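Local coordinates for protein 6-phospho-alpha-glucosidase (Merdibacter massiliensis, PDB 6VC6) that probably hydrolyses the glycosidic bond of 6-phospho-alpha-glucosides, as a family 4 glycoside hydrolase that holds NAD and a manganese ion, at residues A[388-393]-A[411-416]; A[405-410]-A[421-426]. One frame throughout, in Å; residues are numbered along the deposited sequence.

Contact 1. Residues A[388-393]-A[411-416]; sequences VSSEKL and TLNRLI
A chi1 of 178° at Leu412 swings CG away from the backbone N and brings the methyl CD2 against helix 378-400, while Ser390 OG, likewise opposite its backbone N (178°), points toward the C-terminal end of helix 403-412, where it bonds to the carbonyl O of Ala409 with Asn413 alongside. The leucine branch does most of the apolar work. CD2 rests on Ser389 CB at 3.6 Å and lies 3.9 Å from the backbone N of Ser390; one helical turn on from Ser389, Leu393 CD1 meets the same methyl at 4.0 Å, the two side chains crossing at about a right angle. Beside this patch, Ser390 OG lies 3.5 Å from both the amide ND2 and the aliphatic CB of Asn413, with no hydrogen bond between them; the hydroxyl of Ser389 bonds to Val385 O on its own helix. Asn413, the first residue to leave helical geometry, turns its amide oxygen OD1 to the backbone N of Leu415 (2.9 Å, N-H...O 159°), closing an Asx turn. Replacing Asn413 by alanine would remove the amide and is likely to leave Leu415 N without this acceptor and the turn less firmly set. Met116 of helix 113-136 touches both Ser390 and Asn413. No hydrogen bond joins the two segments, so their contact rests on van der Waals packing, with the serine hydroxyls satisfied by backbone carbonyls beyond it.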
loop_
_atom_site.group_PDB
_atom_site.type_symbol
_atom_site.label_atom_id
_atom_site.label_comp_id
_atom_site.label_asym_id
_atom_site.label_seq_id
_atom_site.Cartn_x
_atom_site.Cartn_y
_atom_site.Cartn_z
ATOM N N VAL A 388 -16.154 -1.295 3.953
ATOM C CA VAL A 388 -15.590 -2.092 5.039
ATOM C C VAL A 388 -16.406 -3.360 5.259
ATOM O O VAL A 388 -15.875 -4.373 5.733
ATOM C CB VAL A 388 -15.477 -1.251 6.325
ATOM C CG1 VAL A 388 -16.833 -1.096 7.000
ATOM C CG2 VAL A 388 -14.467 -1.872 7.279
ATOM N N SER A 389 -17.696 -3.340 4.913
ATOM C CA SER A 389 -18.494 -4.558 4.993
ATOM C C SER A 389 -18.095 -5.541 3.902
ATOM O O SER A 389 -18.037 -6.753 4.141
ATOM C CB SER A 389 -19.982 -4.224 4.898
ATOM O OG SER A 389 -20.370 -3.319 5.916
ATOM N N SER A 390 -17.816 -5.036 2.698
ATOM C CA SER A 390 -17.368 -5.906 1.615
ATOM C C SER A 390 -16.018 -6.533 1.937
ATOM O O SER A 390 -15.791 -7.715 1.652
ATOM C CB SER A 390 -17.299 -5.118 0.306
ATOM O OG SER A 390 -16.825 -5.928 -0.754
ATOM N N GLU A 391 -15.111 -5.760 2.536
ATOM C CA GLU A 391 -13.805 -6.299 2.901
ATOM C C GLU A 391 -13.925 -7.353 3.994
ATOM O O GLU A 391 -13.261 -8.395 3.934
ATOM C CB GLU A 391 -12.876 -5.170 3.344
ATOM C CG GLU A 391 -12.665 -4.085 2.299
ATOM C CD GLU A 391 -11.857 -2.919 2.835
ATOM O OE1 GLU A 391 -11.631 -2.867 4.062
ATOM O OE2 GLU A 391 -11.452 -2.052 2.031
ATOM N N LYS A 392 -14.769 -7.104 4.998
ATOM C CA LYS A 392 -14.914 -8.064 6.087
ATOM C C LYS A 392 -15.618 -9.334 5.628
ATOM O O LYS A 392 -15.346 -10.417 6.159
ATOM C CB LYS A 392 -15.666 -7.425 7.254
ATOM C CG LYS A 392 -14.820 -6.454 8.062
ATOM C CD LYS A 392 -15.656 -5.705 9.085
ATOM C CE LYS A 392 -14.775 -4.885 10.016
ATOM N NZ LYS A 392 -13.872 -5.748 10.828
ATOM N N LEU A 393 -16.520 -9.226 4.650
ATOM C CA LEU A 393 -17.136 -10.424 4.090
ATOM C C LEU A 393 -16.139 -11.232 3.270
ATOM O O LEU A 393 -16.260 -12.459 3.184
ATOM C CB LEU A 393 -18.345 -10.045 3.234
ATOM C CG LEU A 393 -19.595 -9.574 3.981
ATOM C CD1 LEU A 393 -20.524 -8.819 3.044
ATOM C CD2 LEU A 393 -20.313 -10.748 4.628
ATOM N N THR A 411 -20.903 -8.917 -4.500
ATOM C CA THR A 411 -22.154 -8.230 -4.809
ATOM C C THR A 411 -22.230 -6.874 -4.119
ATOM O O THR A 411 -22.632 -5.877 -4.732
ATOM C CB THR A 411 -23.345 -9.100 -4.397
ATOM O OG1 THR A 411 -23.344 -10.312 -5.162
ATOM C CG2 THR A 411 -24.657 -8.361 -4.627
ATOM N N LEU A 412 -21.840 -6.816 -2.845
ATOM C CA LEU A 412 -21.970 -5.581 -2.080
ATOM C C LEU A 412 -21.021 -4.497 -2.576
ATOM O O LEU A 412 -21.353 -3.308 -2.503
ATOM C CB LEU A 412 -21.726 -5.863 -0.598
ATOM C CG LEU A 412 -21.773 -4.686 0.378
ATOM C CD1 LEU A 412 -23.084 -3.930 0.257
ATOM C CD2 LEU A 412 -21.562 -5.175 1.800
ATOM N N ASN A 413 -19.852 -4.883 -3.087
ATOM C CA ASN A 413 -18.825 -3.913 -3.443
ATOM C C ASN A 413 -19.336 -2.923 -4.485
ATOM O O ASN A 413 -20.096 -3.281 -5.391
ATOM C CB ASN A 413 -17.578 -4.628 -3.964
ATOM C CG ASN A 413 -16.396 -3.691 -4.129
ATOM O OD1 ASN A 413 -16.313 -2.942 -5.102
ATOM N ND2 ASN A 413 -15.474 -3.728 -3.173
ATOM N N ARG A 414 -18.904 -1.669 -4.348
ATOM C CA ARG A 414 -19.420 -0.595 -5.189
ATOM C C ARG A 414 -19.005 -0.753 -6.645
ATOM O O ARG A 414 -19.744 -0.339 -7.545
ATOM C CB ARG A 414 -18.946 0.755 -4.652
ATOM C CG ARG A 414 -19.952 1.874 -4.814
ATOM C CD ARG A 414 -19.454 3.161 -4.177
ATOM N NE ARG A 414 -20.084 4.335 -4.774
ATOM C CZ ARG A 414 -21.317 4.743 -4.498
ATOM N NH1 ARG A 414 -22.061 4.074 -3.627
ATOM N NH2 ARG A 414 -21.809 5.821 -5.093
ATOM N N LEU A 415 -17.838 -1.338 -6.900
ATOM C CA LEU A 415 -17.316 -1.457 -8.254
ATOM C C LEU A 415 -17.807 -2.705 -8.980
ATOM O O LEU A 415 -17.432 -2.917 -10.137
ATOM C CB LEU A 415 -15.784 -1.429 -8.228
ATOM C CG LEU A 415 -15.183 -0.217 -7.507
ATOM C CD1 LEU A 415 -13.672 -0.170 -7.672
ATOM C CD2 LEU A 415 -15.818 1.076 -8.001
ATOM N N ILE A 416 -18.650 -3.499 -8.328
ATOM C CA ILE A 416 -19.336 -4.603 -8.988
ATOM C C ILE A 416 -20.850 -4.409 -8.974
ATOM O O ILE A 416 -21.476 -4.328 -10.013
ATOM C CB ILE A 416 -18.958 -5.951 -8.357
ATOM C CG1 ILE A 416 -17.528 -6.317 -8.738
ATOM C CG2 ILE A 416 -19.924 -7.040 -8.789
ATOM C CD1 ILE A 416 -16.522 -5.252 -8.405
#

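Contact 2. Residues A[405-410]-A[421-426]; sequences KALEAF and KAREIL
Phe410 and Leu426 interlock across the two helices, their side chains about perpendicular. Phe410 has CG anti to its carbonyl carbon (chi1 -86°), which lays the ring against helix 419-432: Leu426 CB and CD1 sit over the ring, CD1 4.2 Å above its plane and offset toward the rim, while Ile425 CG2 reaches the edge at CE2, 4.0 Å away. Nearer the backbone, Phe410 CB and Ala422 CB approach to 3.6 Å, and the small alanine lets the chains come close. Leu426, with CG opposite its backbone N (chi1 175°), carries both methyls to helix 403-412, where CD2 packs on Ala406 CB (3.9 Å) and near the backbone N of Leu407. Leu407 spreads its own branches: CD1 lies 3.6 Å from Arg423 N, and CD2 meets Arg423 NH2 obliquely at 3.7 Å. A bend in the Arg423 chain turns the guanidinium toward this leucine at the more exposed margin. Met116 also touches the phenylalanine, and Trp437 and Tyr403 also touch Leu426. The axes of the two short segments approach to 8.8 Å, with 121° between their N-to-C directions, a steeply crossed alpha-alpha packing of consecutive helices in the helical C-terminal part of this family 4 glycosidase.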
loop_
_atom_site.group_PDB
_atom_site.type_symbol
_atom_site.label_atom_id
_atom_site.label_comp_id
_atom_site.label_asym_id
_atom_site.label_seq_id
_atom_site.Cartn_x
_atom_site.Cartn_y
_atom_site.Cartn_z
ATOM N N LYS A 405 -19.908 -16.365 1.166
ATOM C CA LYS A 405 -19.356 -15.126 1.703
ATOM C C LYS A 405 -18.647 -14.324 0.618
ATOM O O LYS A 405 -18.741 -13.091 0.587
ATOM C CB LYS A 405 -18.400 -15.432 2.856
ATOM C CG LYS A 405 -19.091 -15.723 4.177
ATOM C CD LYS A 405 -19.995 -14.574 4.591
ATOM C CE LYS A 405 -20.754 -14.902 5.867
ATOM N NZ LYS A 405 -20.034 -14.429 7.080
ATOM N N ALA A 406 -17.936 -15.007 -0.283
ATOM C CA ALA A 406 -17.264 -14.312 -1.376
ATOM C C ALA A 406 -18.271 -13.689 -2.334
ATOM O O ALA A 406 -18.053 -12.583 -2.841
ATOM C CB ALA A 406 -16.337 -15.272 -2.118
ATOM N N LEU A 407 -19.383 -14.384 -2.594
ATOM C CA LEU A 407 -20.407 -13.839 -3.479
ATOM C C LEU A 407 -21.034 -12.583 -2.888
ATOM O O LEU A 407 -21.282 -11.606 -3.605
ATOM C CB LEU A 407 -21.476 -14.895 -3.755
ATOM C CG LEU A 407 -22.675 -14.439 -4.590
ATOM C CD1 LEU A 407 -22.238 -14.068 -5.999
ATOM C CD2 LEU A 407 -23.748 -15.516 -4.622
ATOM N N GLU A 408 -21.298 -12.589 -1.579
ATOM C CA GLU A 408 -21.874 -11.411 -0.939
ATOM C C GLU A 408 -20.877 -10.258 -0.908
ATOM O O GLU A 408 -21.265 -9.092 -1.048
ATOM C CB GLU A 408 -22.344 -11.760 0.472
ATOM C CG GLU A 408 -23.502 -12.747 0.504
ATOM C CD GLU A 408 -23.761 -13.311 1.888
ATOM O OE1 GLU A 408 -23.060 -12.906 2.839
ATOM O OE2 GLU A 408 -24.666 -14.162 2.023
ATOM N N ALA A 409 -19.590 -10.564 -0.730
ATOM C CA ALA A 409 -18.572 -9.519 -0.770
ATOM C C ALA A 409 -18.473 -8.901 -2.158
ATOM O O ALA A 409 -18.358 -7.677 -2.292
ATOM C CB ALA A 409 -17.220 -10.084 -0.335
ATOM N N PHE A 410 -18.516 -9.733 -3.201
ATOM C CA PHE A 410 -18.477 -9.214 -4.565
ATOM C C PHE A 410 -19.730 -8.406 -4.884
ATOM O O PHE A 410 -19.641 -7.321 -5.469
ATOM C CB PHE A 410 -18.320 -10.367 -5.558
ATOM C CG PHE A 410 -16.895 -10.779 -5.799
ATOM C CD1 PHE A 410 -16.061 -11.104 -4.741
ATOM C CD2 PHE A 410 -16.391 -10.853 -7.088
ATOM C CE1 PHE A 410 -14.751 -11.488 -4.963
ATOM C CE2 PHE A 410 -15.082 -11.235 -7.317
ATOM C CZ PHE A 410 -14.260 -11.553 -6.253
ATOM N N LYS A 421 -23.495 -10.306 -11.987
ATOM C CA LYS A 421 -22.132 -9.980 -12.386
ATOM C C LYS A 421 -21.123 -10.469 -11.355
ATOM O O LYS A 421 -20.010 -10.869 -11.716
ATOM C CB LYS A 421 -21.993 -8.471 -12.597
ATOM C CG LYS A 421 -20.602 -8.022 -13.021
ATOM C CD LYS A 421 -20.224 -8.602 -14.374
ATOM C CE LYS A 421 -21.168 -8.123 -15.466
ATOM N NZ LYS A 421 -20.814 -8.706 -16.790
ATOM N N ALA A 422 -21.497 -10.454 -10.074
ATOM C CA ALA A 422 -20.603 -10.942 -9.030
ATOM C C ALA A 422 -20.309 -12.426 -9.210
ATOM O O ALA A 422 -19.151 -12.854 -9.143
ATOM C CB ALA A 422 -21.209 -10.677 -7.652
ATOM N N ARG A 423 -21.350 -13.230 -9.438
ATOM C CA ARG A 423 -21.146 -14.661 -9.636
ATOM C C ARG A 423 -20.348 -14.936 -10.905
ATOM O O ARG A 423 -19.499 -15.835 -10.929
ATOM C CB ARG A 423 -22.492 -15.384 -9.684
ATOM C CG ARG A 423 -22.377 -16.887 -9.883
ATOM C CD ARG A 423 -23.741 -17.539 -10.051
ATOM N NE ARG A 423 -24.539 -17.478 -8.829
ATOM C CZ ARG A 423 -24.408 -18.320 -7.807
ATOM N NH1 ARG A 423 -23.504 -19.288 -7.853
ATOM N NH2 ARG A 423 -25.180 -18.190 -6.738
ATOM N N GLU A 424 -20.604 -14.169 -11.968
ATOM C CA GLU A 424 -19.871 -14.353 -13.216
ATOM C C GLU A 424 -18.383 -14.083 -13.025
ATOM O O GLU A 424 -17.535 -14.870 -13.461
ATOM C CB GLU A 424 -20.454 -13.442 -14.298
ATOM C CG GLU A 424 -19.760 -13.540 -15.647
ATOM C CD GLU A 424 -20.381 -12.625 -16.686
ATOM O OE1 GLU A 424 -21.023 -11.627 -16.294
ATOM O OE2 GLU A 424 -20.229 -12.903 -17.894
ATOM N N ILE A 425 -18.049 -12.974 -12.364
ATOM C CA ILE A 425 -16.646 -12.641 -12.141
ATOM C C ILE A 425 -16.018 -13.598 -11.135
ATOM O O ILE A 425 -14.903 -14.089 -11.342
ATOM C CB ILE A 425 -16.507 -11.175 -11.692
ATOM C CG1 ILE A 425 -17.012 -10.230 -12.785
ATOM C CG2 ILE A 425 -15.061 -10.858 -11.342
ATOM C CD1 ILE A 425 -16.874 -8.764 -12.438
ATOM N N LEU A 426 -16.725 -13.884 -10.036
ATOM C CA LEU A 426 -16.174 -14.754 -9.001
ATOM C C LEU A 426 -15.825 -16.130 -9.555
ATOM O O LEU A 426 -14.777 -16.694 -9.217
ATOM C CB LEU A 426 -17.164 -14.879 -7.841
ATOM C CG LEU A 426 -16.822 -15.853 -6.711
ATOM C CD1 LEU A 426 -15.441 -15.565 -6.139
ATOM C CD2 LEU A 426 -17.882 -15.792 -5.621
#

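Overall arrangement
Contacts 1 and 2 lie with their centres about 9 Å apart, on the same side of the chain's centre, and both use helix 403-412. Their segments alternate along the chain: 388-393, 405-410, 411-416, then 421-426. Helix 403-412 thus packs against both its chain neighbours, meeting helix 378-400 through contact 1 and helix 419-432 through contact 2. The two contacts touch directly, Ile416 CB packing on Phe410 O and Thr411 OG1 on Ala422 CB. Contact 1 is partly buried; contact 2, farther from the centre, is buried. Together they join the last three helices of the chain, 378-400, 403-412 and 419-432, through helix 403-412 and the turn after it.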